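Local structure of protein (superoxide dismutase) (1B06) at residues V165-Y177 and R184-W197. The protein converts superoxide radicals to hydrogen peroxide and oxygen at an iron centre, protecting the cell from their toxicity. Numbering follows the deposited sequence.
Sequences VILIVDEFEHAYY and RGDYLNAWWNVVNW. With FE (Fe (III) ion), chain G.
Val-169, on the outermost strand, within this chain, of the antiparallel sheet, packs over the indole of Trp-191 from helix 184-191 in a buried contact whose other end reaches the iron ligands. Val-169 CG1 stands 3.4 Å from the centroid of the five-membered ring, a CH-pi contact; Val-195 CG2 lies against the opposite face, and Leu-167 CG meets the indole edge at CH2. Water 1 links Trp-191 NE1 to Ile-168 O. Farther along, Tyr-187 OH donates to Asp-170 O (2.8 Å), arriving in the carbonyl plane, and also hydrogen-bonds with the hydroxyl of Tyr-87. This is the C-terminal domain of the iron/manganese superoxide dismutase fold: Asp-170 OD2 and His-174 NE2 bind iron with His-33, His-84 and a water, so Tyr-187 grips the backbone of a ligand. Tyr-176 CB sits over one face of the Tyr-187 ring; the two rings, planes at 27°, are slid apart and barely overlap. With an alanine in place of Tyr-187, Asp-170 O would probably lose this donor and a gap open beside Tyr-176 CB. Glu-171 OE1 lies 3.0 Å from Arg-184 NE, above the guanidinium face, a salt bridge of charges alone, while OE2 hydrogen-bonds with Thr-136.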
ATOM      1  N   VAL A 165      -1.982  -3.184 -21.099  1.00 15.71           N
ATOM      2  CA  VAL A 165      -1.726  -4.541 -20.649  1.00 16.37           C
ATOM      3  C   VAL A 165      -1.697  -5.460 -21.867  1.00 16.34           C
ATOM      4  O   VAL A 165      -2.612  -5.434 -22.683  1.00 18.94           O
ATOM      5  CB  VAL A 165      -2.835  -4.999 -19.687  1.00 16.06           C
ATOM      6  CG1 VAL A 165      -2.618  -6.448 -19.293  1.00 17.95           C
ATOM      7  CG2 VAL A 165      -2.852  -4.102 -18.459  1.00 14.50           C
ATOM      8  N   ILE A 166      -0.644  -6.262 -21.991  1.00 20.38           N
ATOM      9  CA  ILE A 166      -0.507  -7.188 -23.117  1.00 14.29           C
ATOM     10  C   ILE A 166      -0.818  -8.627 -22.690  1.00 19.15           C
ATOM     11  O   ILE A 166      -1.465  -9.379 -23.424  1.00 16.62           O
ATOM     12  CB  ILE A 166       0.928  -7.155 -23.703  1.00 16.40           C
ATOM     13  CG1 ILE A 166       1.260  -5.754 -24.220  1.00 13.43           C
ATOM     14  CG2 ILE A 166       1.059  -8.169 -24.832  1.00 11.60           C
ATOM     15  CD1 ILE A 166       0.300  -5.248 -25.285  1.00 16.05           C
ATOM     16  N   LEU A 167      -0.344  -8.994 -21.501  1.00 16.92           N
ATOM     17  CA  LEU A 167      -0.537 -10.330 -20.938  1.00 15.47           C
ATOM     18  C   LEU A 167      -0.860 -10.185 -19.454  1.00 15.66           C
ATOM     19  O   LEU A 167      -0.316  -9.313 -18.782  1.00 16.98           O
ATOM     20  CB  LEU A 167       0.742 -11.160 -21.121  1.00 15.12           C
ATOM     21  CG  LEU A 167       0.702 -12.646 -20.741  1.00 17.63           C
ATOM     22  CD1 LEU A 167      -0.213 -13.400 -21.687  1.00 17.63           C
ATOM     23  CD2 LEU A 167       2.113 -13.224 -20.797  1.00 16.29           C
ATOM     24  N   ILE A 168      -1.734 -11.038 -18.931  1.00 15.07           N
ATOM     25  CA  ILE A 168      -2.103 -10.929 -17.527  1.00 12.89           C
ATOM     26  C   ILE A 168      -2.594 -12.221 -16.881  1.00 13.00           C
ATOM     27  O   ILE A 168      -3.286 -13.020 -17.511  1.00 15.81           O
ATOM     28  CB  ILE A 168      -3.201  -9.860 -17.355  1.00 16.13           C
ATOM     29  CG1 ILE A 168      -3.507  -9.646 -15.871  1.00 20.55           C
ATOM     30  CG2 ILE A 168      -4.450 -10.284 -18.110  1.00 14.04           C
ATOM     31  CD1 ILE A 168      -4.176  -8.321 -15.580  1.00 23.39           C
ATOM     32  N   VAL A 169      -2.233 -12.412 -15.615  1.00 12.22           N
ATOM     33  CA  VAL A 169      -2.655 -13.586 -14.854  1.00 12.60           C
ATOM     34  C   VAL A 169      -3.223 -13.143 -13.522  1.00 11.40           C
ATOM     35  O   VAL A 169      -2.573 -12.395 -12.787  1.00 10.70           O
ATOM     36  CB  VAL A 169      -1.498 -14.534 -14.492  1.00 13.95           C
ATOM     37  CG1 VAL A 169      -1.988 -15.958 -14.549  1.00 12.66           C
ATOM     38  CG2 VAL A 169      -0.317 -14.307 -15.386  1.00 21.26           C
ATOM     39  N   ASP A 170      -4.420 -13.619 -13.208  1.00  7.33           N
ATOM     40  CA  ASP A 170      -5.072 -13.294 -11.946  1.00 10.81           C
ATOM     41  C   ASP A 170      -4.452 -14.194 -10.892  1.00 12.10           C
ATOM     42  O   ASP A 170      -4.382 -15.410 -11.084  1.00 16.33           O
ATOM     43  CB  ASP A 170      -6.575 -13.571 -12.042  1.00  9.91           C
ATOM     44  CG  ASP A 170      -7.351 -13.052 -10.843  1.00  9.58           C
ATOM     45  OD1 ASP A 170      -6.738 -12.630  -9.834  1.00  5.17           O
ATOM     46  OD2 ASP A 170      -8.596 -13.071 -10.914  1.00 17.80           O
ATOM     47  N   GLU A 171      -4.003 -13.609  -9.785  1.00 12.54           N
ATOM     48  CA  GLU A 171      -3.390 -14.399  -8.727  1.00 10.68           C
ATOM     49  C   GLU A 171      -4.094 -14.272  -7.384  1.00 12.03           C
ATOM     50  O   GLU A 171      -3.525 -14.590  -6.338  1.00 13.14           O
ATOM     51  CB  GLU A 171      -1.907 -14.047  -8.592  1.00 14.56           C
ATOM     52  CG  GLU A 171      -1.028 -14.742  -9.632  1.00 13.76           C
ATOM     53  CD  GLU A 171       0.450 -14.539  -9.373  1.00 18.47           C
ATOM     54  OE1 GLU A 171       1.020 -15.255  -8.518  1.00 15.50           O
ATOM     55  OE2 GLU A 171       1.044 -13.657 -10.025  1.00 19.07           O
ATOM     56  N   PHE A 172      -5.331 -13.790  -7.412  1.00 11.49           N
ATOM     57  CA  PHE A 172      -6.126 -13.704  -6.193  1.00 10.38           C
ATOM     58  C   PHE A 172      -6.420 -15.177  -5.923  1.00 10.62           C
ATOM     59  O   PHE A 172      -6.583 -15.954  -6.861  1.00 10.12           O
ATOM     60  CB  PHE A 172      -7.437 -12.966  -6.457  1.00 13.04           C
ATOM     61  CG  PHE A 172      -7.403 -11.511  -6.087  1.00 14.72           C
ATOM     62  CD1 PHE A 172      -6.560 -10.627  -6.759  1.00 15.22           C
ATOM     63  CD2 PHE A 172      -8.224 -11.021  -5.071  1.00 16.25           C
ATOM     64  CE1 PHE A 172      -6.533  -9.267  -6.423  1.00 16.36           C
ATOM     65  CE2 PHE A 172      -8.207  -9.666  -4.725  1.00 19.93           C
ATOM     66  CZ  PHE A 172      -7.359  -8.785  -5.404  1.00 16.38           C
ATOM     67  N   GLU A 173      -6.494 -15.571  -4.660  1.00 14.61           N
ATOM     68  CA  GLU A 173      -6.749 -16.974  -4.340  1.00 12.94           C
ATOM     69  C   GLU A 173      -8.025 -17.547  -4.964  1.00 16.07           C
ATOM     70  O   GLU A 173      -8.076 -18.739  -5.267  1.00 17.28           O
ATOM     71  CB  GLU A 173      -6.778 -17.163  -2.823  1.00  7.01           C
ATOM     72  CG  GLU A 173      -5.421 -16.978  -2.190  1.00 10.19           C
ATOM     73  CD  GLU A 173      -5.468 -16.992  -0.687  1.00 10.99           C
ATOM     74  OE1 GLU A 173      -6.398 -16.389  -0.106  1.00 17.35           O
ATOM     75  OE2 GLU A 173      -4.568 -17.604  -0.078  1.00 21.25           O
ATOM     76  N   HIS A 174      -9.044 -16.710  -5.164  1.00 12.76           N
ATOM     77  CA  HIS A 174     -10.300 -17.173  -5.752  1.00 13.58           C
ATOM     78  C   HIS A 174     -10.137 -17.636  -7.203  1.00 16.80           C
ATOM     79  O   HIS A 174     -11.015 -18.295  -7.764  1.00 16.00           O
ATOM     80  CB  HIS A 174     -11.364 -16.072  -5.672  1.00 13.63           C
ATOM     81  CG  HIS A 174     -11.103 -14.896  -6.566  1.00 12.35           C
ATOM     82  ND1 HIS A 174     -10.993 -13.608  -6.084  1.00 11.45           N
ATOM     83  CD2 HIS A 174     -10.983 -14.802  -7.912  1.00 14.76           C
ATOM     84  CE1 HIS A 174     -10.817 -12.774  -7.093  1.00 10.84           C
ATOM     85  NE2 HIS A 174     -10.807 -13.474  -8.213  1.00 12.33           N
ATOM     86  N   ALA A 175      -9.007 -17.299  -7.809  1.00 13.89           N
ATOM     87  CA  ALA A 175      -8.762 -17.682  -9.188  1.00 16.49           C
ATOM     88  C   ALA A 175      -8.333 -19.138  -9.354  1.00 15.89           C
ATOM     89  O   ALA A 175      -8.361 -19.663 -10.463  1.00 15.38           O
ATOM     90  CB  ALA A 175      -7.712 -16.772  -9.791  1.00 11.32           C
ATOM     91  N   TYR A 176      -7.951 -19.796  -8.264  1.00 15.27           N
ATOM     92  CA  TYR A 176      -7.481 -21.174  -8.356  1.00 15.36           C
ATOM     93  C   TYR A 176      -7.705 -22.063  -7.140  1.00 15.27           C
ATOM     94  O   TYR A 176      -7.522 -23.272  -7.238  1.00 20.31           O
ATOM     95  CB  TYR A 176      -5.981 -21.176  -8.651  1.00 12.36           C
ATOM     96  CG  TYR A 176      -5.170 -20.500  -7.563  1.00 11.31           C
ATOM     97  CD1 TYR A 176      -4.841 -21.177  -6.384  1.00 12.64           C
ATOM     98  CD2 TYR A 176      -4.759 -19.171  -7.695  1.00 13.03           C
ATOM     99  CE1 TYR A 176      -4.128 -20.546  -5.361  1.00 15.35           C
ATOM    100  CE2 TYR A 176      -4.043 -18.528  -6.679  1.00 12.85           C
ATOM    101  CZ  TYR A 176      -3.732 -19.220  -5.515  1.00 15.15           C
ATOM    102  OH  TYR A 176      -3.044 -18.587  -4.503  1.00 11.49           O
ATOM    103  N   TYR A 177      -8.096 -21.485  -6.007  1.00 13.04           N
ATOM    104  CA  TYR A 177      -8.255 -22.269  -4.784  1.00 12.76           C
ATOM    105  C   TYR A 177      -9.127 -23.514  -4.817  1.00 14.82           C
ATOM    106  O   TYR A 177      -8.722 -24.561  -4.317  1.00 18.09           O
ATOM    107  CB  TYR A 177      -8.696 -21.378  -3.618  1.00 10.02           C
ATOM    108  CG  TYR A 177      -7.926 -21.697  -2.355  1.00 12.22           C
ATOM    109  CD1 TYR A 177      -6.673 -21.121  -2.111  1.00 11.77           C
ATOM    110  CD2 TYR A 177      -8.407 -22.634  -1.443  1.00  7.79           C
ATOM    111  CE1 TYR A 177      -5.922 -21.479  -0.993  1.00 12.62           C
ATOM    112  CE2 TYR A 177      -7.667 -22.998  -0.328  1.00 11.70           C
ATOM    113  CZ  TYR A 177      -6.424 -22.421  -0.108  1.00 15.26           C
ATOM    114  OH  TYR A 177      -5.687 -22.803   0.989  1.00 13.97           O
ATOM    115  N   ARG A 184      -0.429 -22.455  -5.784  1.00 17.98           N
ATOM    116  CA  ARG A 184      -0.417 -21.381  -6.764  1.00 14.16           C
ATOM    117  C   ARG A 184       0.521 -21.663  -7.941  1.00 16.08           C
ATOM    118  O   ARG A 184       0.206 -21.342  -9.092  1.00 16.61           O
ATOM    119  CB  ARG A 184      -0.016 -20.086  -6.063  1.00 14.59           C
ATOM    120  CG  ARG A 184      -0.388 -18.820  -6.801  1.00 15.82           C
ATOM    121  CD  ARG A 184       0.725 -17.813  -6.655  1.00 20.43           C
ATOM    122  NE  ARG A 184       0.303 -16.625  -5.932  1.00 23.68           N
ATOM    123  CZ  ARG A 184       1.130 -15.810  -5.289  1.00 20.62           C
ATOM    124  NH1 ARG A 184       2.433 -16.054  -5.272  1.00 16.23           N
ATOM    125  NH2 ARG A 184       0.652 -14.737  -4.678  1.00 23.96           N
ATOM    126  N   GLY A 185       1.674 -22.262  -7.649  1.00 12.82           N
ATOM    127  CA  GLY A 185       2.641 -22.576  -8.690  1.00  8.60           C
ATOM    128  C   GLY A 185       2.090 -23.537  -9.726  1.00 11.42           C
ATOM    129  O   GLY A 185       2.375 -23.398 -10.912  1.00 12.33           O
ATOM    130  N   ASP A 186       1.306 -24.516  -9.274  1.00 11.60           N
ATOM    131  CA  ASP A 186       0.692 -25.496 -10.164  1.00 11.09           C
ATOM    132  C   ASP A 186      -0.305 -24.799 -11.081  1.00 11.45           C
ATOM    133  O   ASP A 186      -0.412 -25.136 -12.257  1.00 14.14           O
ATOM    134  CB  ASP A 186      -0.042 -26.566  -9.351  1.00 12.02           C
ATOM    135  CG  ASP A 186       0.905 -27.481  -8.608  1.00 16.67           C
ATOM    136  OD1 ASP A 186       2.077 -27.095  -8.402  1.00 17.16           O
ATOM    137  OD2 ASP A 186       0.474 -28.589  -8.231  1.00 17.93           O
ATOM    138  N   TYR A 187      -1.037 -23.833 -10.530  1.00 10.66           N
ATOM    139  CA  TYR A 187      -2.030 -23.083 -11.295  1.00  9.68           C
ATOM    140  C   TYR A 187      -1.343 -22.273 -12.390  1.00 11.43           C
ATOM    141  O   TYR A 187      -1.806 -22.240 -13.531  1.00 13.86           O
ATOM    142  CB  TYR A 187      -2.820 -22.158 -10.355  1.00 11.75           C
ATOM    143  CG  TYR A 187      -3.440 -20.938 -11.008  1.00 12.12           C
ATOM    144  CD1 TYR A 187      -4.476 -21.064 -11.935  1.00 13.78           C
ATOM    145  CD2 TYR A 187      -3.005 -19.652 -10.680  1.00 14.23           C
ATOM    146  CE1 TYR A 187      -5.070 -19.934 -12.521  1.00 13.20           C
ATOM    147  CE2 TYR A 187      -3.590 -18.515 -11.257  1.00 10.74           C
ATOM    148  CZ  TYR A 187      -4.619 -18.662 -12.174  1.00 15.26           C
ATOM    149  OH  TYR A 187      -5.188 -17.542 -12.746  1.00 13.75           O
ATOM    150  N   LEU A 188      -0.229 -21.634 -12.044  1.00 12.16           N
ATOM    151  CA  LEU A 188       0.507 -20.827 -13.014  1.00 13.97           C
ATOM    152  C   LEU A 188       1.027 -21.672 -14.177  1.00 14.61           C
ATOM    153  O   LEU A 188       1.041 -21.221 -15.322  1.00 15.80           O
ATOM    154  CB  LEU A 188       1.668 -20.100 -12.332  1.00 15.46           C
ATOM    155  CG  LEU A 188       1.250 -18.991 -11.359  1.00 18.87           C
ATOM    156  CD1 LEU A 188       2.439 -18.594 -10.479  1.00 18.12           C
ATOM    157  CD2 LEU A 188       0.719 -17.796 -12.150  1.00 12.75           C
ATOM    158  N   ASN A 189       1.454 -22.896 -13.887  1.00 11.77           N
ATOM    159  CA  ASN A 189       1.943 -23.785 -14.930  1.00 11.52           C
ATOM    160  C   ASN A 189       0.796 -24.194 -15.853  1.00 14.80           C
ATOM    161  O   ASN A 189       0.977 -24.324 -17.061  1.00 18.05           O
ATOM    162  CB  ASN A 189       2.571 -25.029 -14.312  1.00 14.33           C
ATOM    163  CG  ASN A 189       4.032 -24.832 -13.991  1.00 21.19           C
ATOM    164  OD1 ASN A 189       4.702 -24.009 -14.611  1.00 21.50           O
ATOM    165  ND2 ASN A 189       4.536 -25.584 -13.016  1.00 23.55           N
ATOM    166  N   ALA A 190      -0.387 -24.393 -15.283  1.00 15.35           N
ATOM    167  CA  ALA A 190      -1.553 -24.777 -16.074  1.00 15.33           C
ATOM    168  C   ALA A 190      -2.032 -23.628 -16.956  1.00 18.29           C
ATOM    169  O   ALA A 190      -2.400 -23.834 -18.116  1.00 17.28           O
ATOM    170  CB  ALA A 190      -2.686 -25.216 -15.159  1.00 11.43           C
ATOM    171  N   TRP A 191      -2.024 -22.420 -16.392  1.00 18.17           N
ATOM    172  CA  TRP A 191      -2.470 -21.218 -17.088  1.00 12.82           C
ATOM    173  C   TRP A 191      -1.811 -21.012 -18.457  1.00 15.41           C
ATOM    174  O   TRP A 191      -2.458 -20.548 -19.393  1.00 14.39           O
ATOM    175  CB  TRP A 191      -2.243 -19.993 -16.187  1.00 13.35           C
ATOM    176  CG  TRP A 191      -2.375 -18.668 -16.894  1.00 17.73           C
ATOM    177  CD1 TRP A 191      -3.531 -18.071 -17.319  1.00 15.09           C
ATOM    178  CD2 TRP A 191      -1.306 -17.803 -17.300  1.00 14.11           C
ATOM    179  NE1 TRP A 191      -3.244 -16.891 -17.968  1.00 13.92           N
ATOM    180  CE2 TRP A 191      -1.887 -16.704 -17.969  1.00 14.04           C
ATOM    181  CE3 TRP A 191       0.088 -17.852 -17.163  1.00 13.82           C
ATOM    182  CZ2 TRP A 191      -1.122 -15.662 -18.502  1.00 15.83           C
ATOM    183  CZ3 TRP A 191       0.851 -16.815 -17.696  1.00 13.61           C
ATOM    184  CH2 TRP A 191       0.242 -15.736 -18.357  1.00 13.94           C
ATOM    185  N   TRP A 192      -0.533 -21.362 -18.580  1.00 17.03           N
ATOM    186  CA  TRP A 192       0.175 -21.202 -19.850  1.00 15.95           C
ATOM    187  C   TRP A 192      -0.519 -21.945 -20.997  1.00 19.84           C
ATOM    188  O   TRP A 192      -0.378 -21.573 -22.165  1.00 20.30           O
ATOM    189  CB  TRP A 192       1.623 -21.702 -19.733  1.00 13.00           C
ATOM    190  CG  TRP A 192       2.534 -20.799 -18.939  1.00 13.07           C
ATOM    191  CD1 TRP A 192       3.064 -21.054 -17.708  1.00 11.47           C
ATOM    192  CD2 TRP A 192       3.027 -19.506 -19.326  1.00 13.54           C
ATOM    193  NE1 TRP A 192       3.852 -20.005 -17.303  1.00 14.69           N
ATOM    194  CE2 TRP A 192       3.847 -19.041 -18.277  1.00 11.87           C
ATOM    195  CE3 TRP A 192       2.854 -18.697 -20.458  1.00 15.51           C
ATOM    196  CZ2 TRP A 192       4.496 -17.800 -18.323  1.00 14.97           C
ATOM    197  CZ3 TRP A 192       3.501 -17.461 -20.504  1.00 12.75           C
ATOM    198  CH2 TRP A 192       4.312 -17.028 -19.441  1.00 16.04           C
ATOM    199  N   ASN A 193      -1.276 -22.987 -20.665  1.00 16.66           N
ATOM    200  CA  ASN A 193      -1.971 -23.778 -21.677  1.00 17.82           C
ATOM    201  C   ASN A 193      -3.231 -23.138 -22.247  1.00 19.90           C
ATOM    202  O   ASN A 193      -3.767 -23.617 -23.249  1.00 19.19           O
ATOM    203  CB  ASN A 193      -2.339 -25.148 -21.109  1.00 18.68           C
ATOM    204  CG  ASN A 193      -1.127 -25.997 -20.829  1.00 18.30           C
ATOM    205  OD1 ASN A 193      -0.324 -26.257 -21.719  1.00 24.86           O
ATOM    206  ND2 ASN A 193      -0.984 -26.431 -19.588  1.00 18.80           N
ATOM    207  N   VAL A 194      -3.716 -22.072 -21.613  1.00 19.58           N
ATOM    208  CA  VAL A 194      -4.922 -21.404 -22.095  1.00 19.41           C
ATOM    209  C   VAL A 194      -4.693 -19.947 -22.469  1.00 18.55           C
ATOM    210  O   VAL A 194      -5.643 -19.212 -22.730  1.00 22.20           O
ATOM    211  CB  VAL A 194      -6.068 -21.466 -21.056  1.00 21.32           C
ATOM    212  CG1 VAL A 194      -6.580 -22.892 -20.937  1.00 23.21           C
ATOM    213  CG2 VAL A 194      -5.588 -20.948 -19.702  1.00 19.19           C
ATOM    214  N   VAL A 195      -3.436 -19.526 -22.505  1.00 17.24           N
ATOM    215  CA  VAL A 195      -3.132 -18.145 -22.854  1.00 17.59           C
ATOM    216  C   VAL A 195      -3.529 -17.875 -24.300  1.00 18.86           C
ATOM    217  O   VAL A 195      -3.208 -18.652 -25.192  1.00 22.45           O
ATOM    218  CB  VAL A 195      -1.627 -17.837 -22.677  1.00 17.84           C
ATOM    219  CG1 VAL A 195      -1.290 -16.510 -23.317  1.00 11.30           C
ATOM    220  CG2 VAL A 195      -1.275 -17.805 -21.203  1.00 16.24           C
ATOM    221  N   ASN A 196      -4.225 -16.767 -24.527  1.00 18.38           N
ATOM    222  CA  ASN A 196      -4.660 -16.401 -25.870  1.00 16.84           C
ATOM    223  C   ASN A 196      -3.655 -15.441 -26.498  1.00 18.23           C
ATOM    224  O   ASN A 196      -3.770 -14.222 -26.368  1.00 18.87           O
ATOM    225  CB  ASN A 196      -6.045 -15.757 -25.809  1.00 17.57           C
ATOM    226  CG  ASN A 196      -6.621 -15.479 -27.176  1.00 13.98           C
ATOM    227  OD1 ASN A 196      -5.955 -15.654 -28.192  1.00 21.06           O
ATOM    228  ND2 ASN A 196      -7.868 -15.040 -27.210  1.00 19.46           N
ATOM    229  N   TRP A 197      -2.670 -16.007 -27.184  1.00 19.41           N
ATOM    230  CA  TRP A 197      -1.627 -15.219 -27.820  1.00 18.30           C
ATOM    231  C   TRP A 197      -2.127 -14.321 -28.948  1.00 20.33           C
ATOM    232  O   TRP A 197      -1.495 -13.313 -29.269  1.00 22.76           O
ATOM    233  CB  TRP A 197      -0.523 -16.149 -28.319  1.00 19.91           C
ATOM    234  CG  TRP A 197       0.267 -16.731 -27.190  1.00 20.98           C
ATOM    235  CD1 TRP A 197       0.313 -18.043 -26.810  1.00 19.36           C
ATOM    236  CD2 TRP A 197       1.094 -16.013 -26.260  1.00 19.44           C
ATOM    237  NE1 TRP A 197       1.117 -18.185 -25.699  1.00 21.01           N
ATOM    238  CE2 TRP A 197       1.608 -16.956 -25.342  1.00 19.84           C
ATOM    239  CE3 TRP A 197       1.449 -14.663 -26.114  1.00 17.43           C
ATOM    240  CZ2 TRP A 197       2.462 -16.594 -24.290  1.00 20.25           C
ATOM    241  CZ3 TRP A 197       2.299 -14.303 -25.065  1.00 18.76           C
ATOM    242  CH2 TRP A 197       2.793 -15.267 -24.168  1.00 17.70           C
TER
HETATM  243 FE    FE G 322     -10.142 -12.595  -9.993  1.00 18.06          FE
HETATM  244  O   HOH W   1      -4.304 -14.639 -19.566  1.00 18.91           O
HETATM  245  O   HOH W   2      -2.404 -15.503  -4.306  1.00  9.84           O
HETATM  246  O   HOH W   3      -9.071 -11.058  -9.094  1.00 15.16           O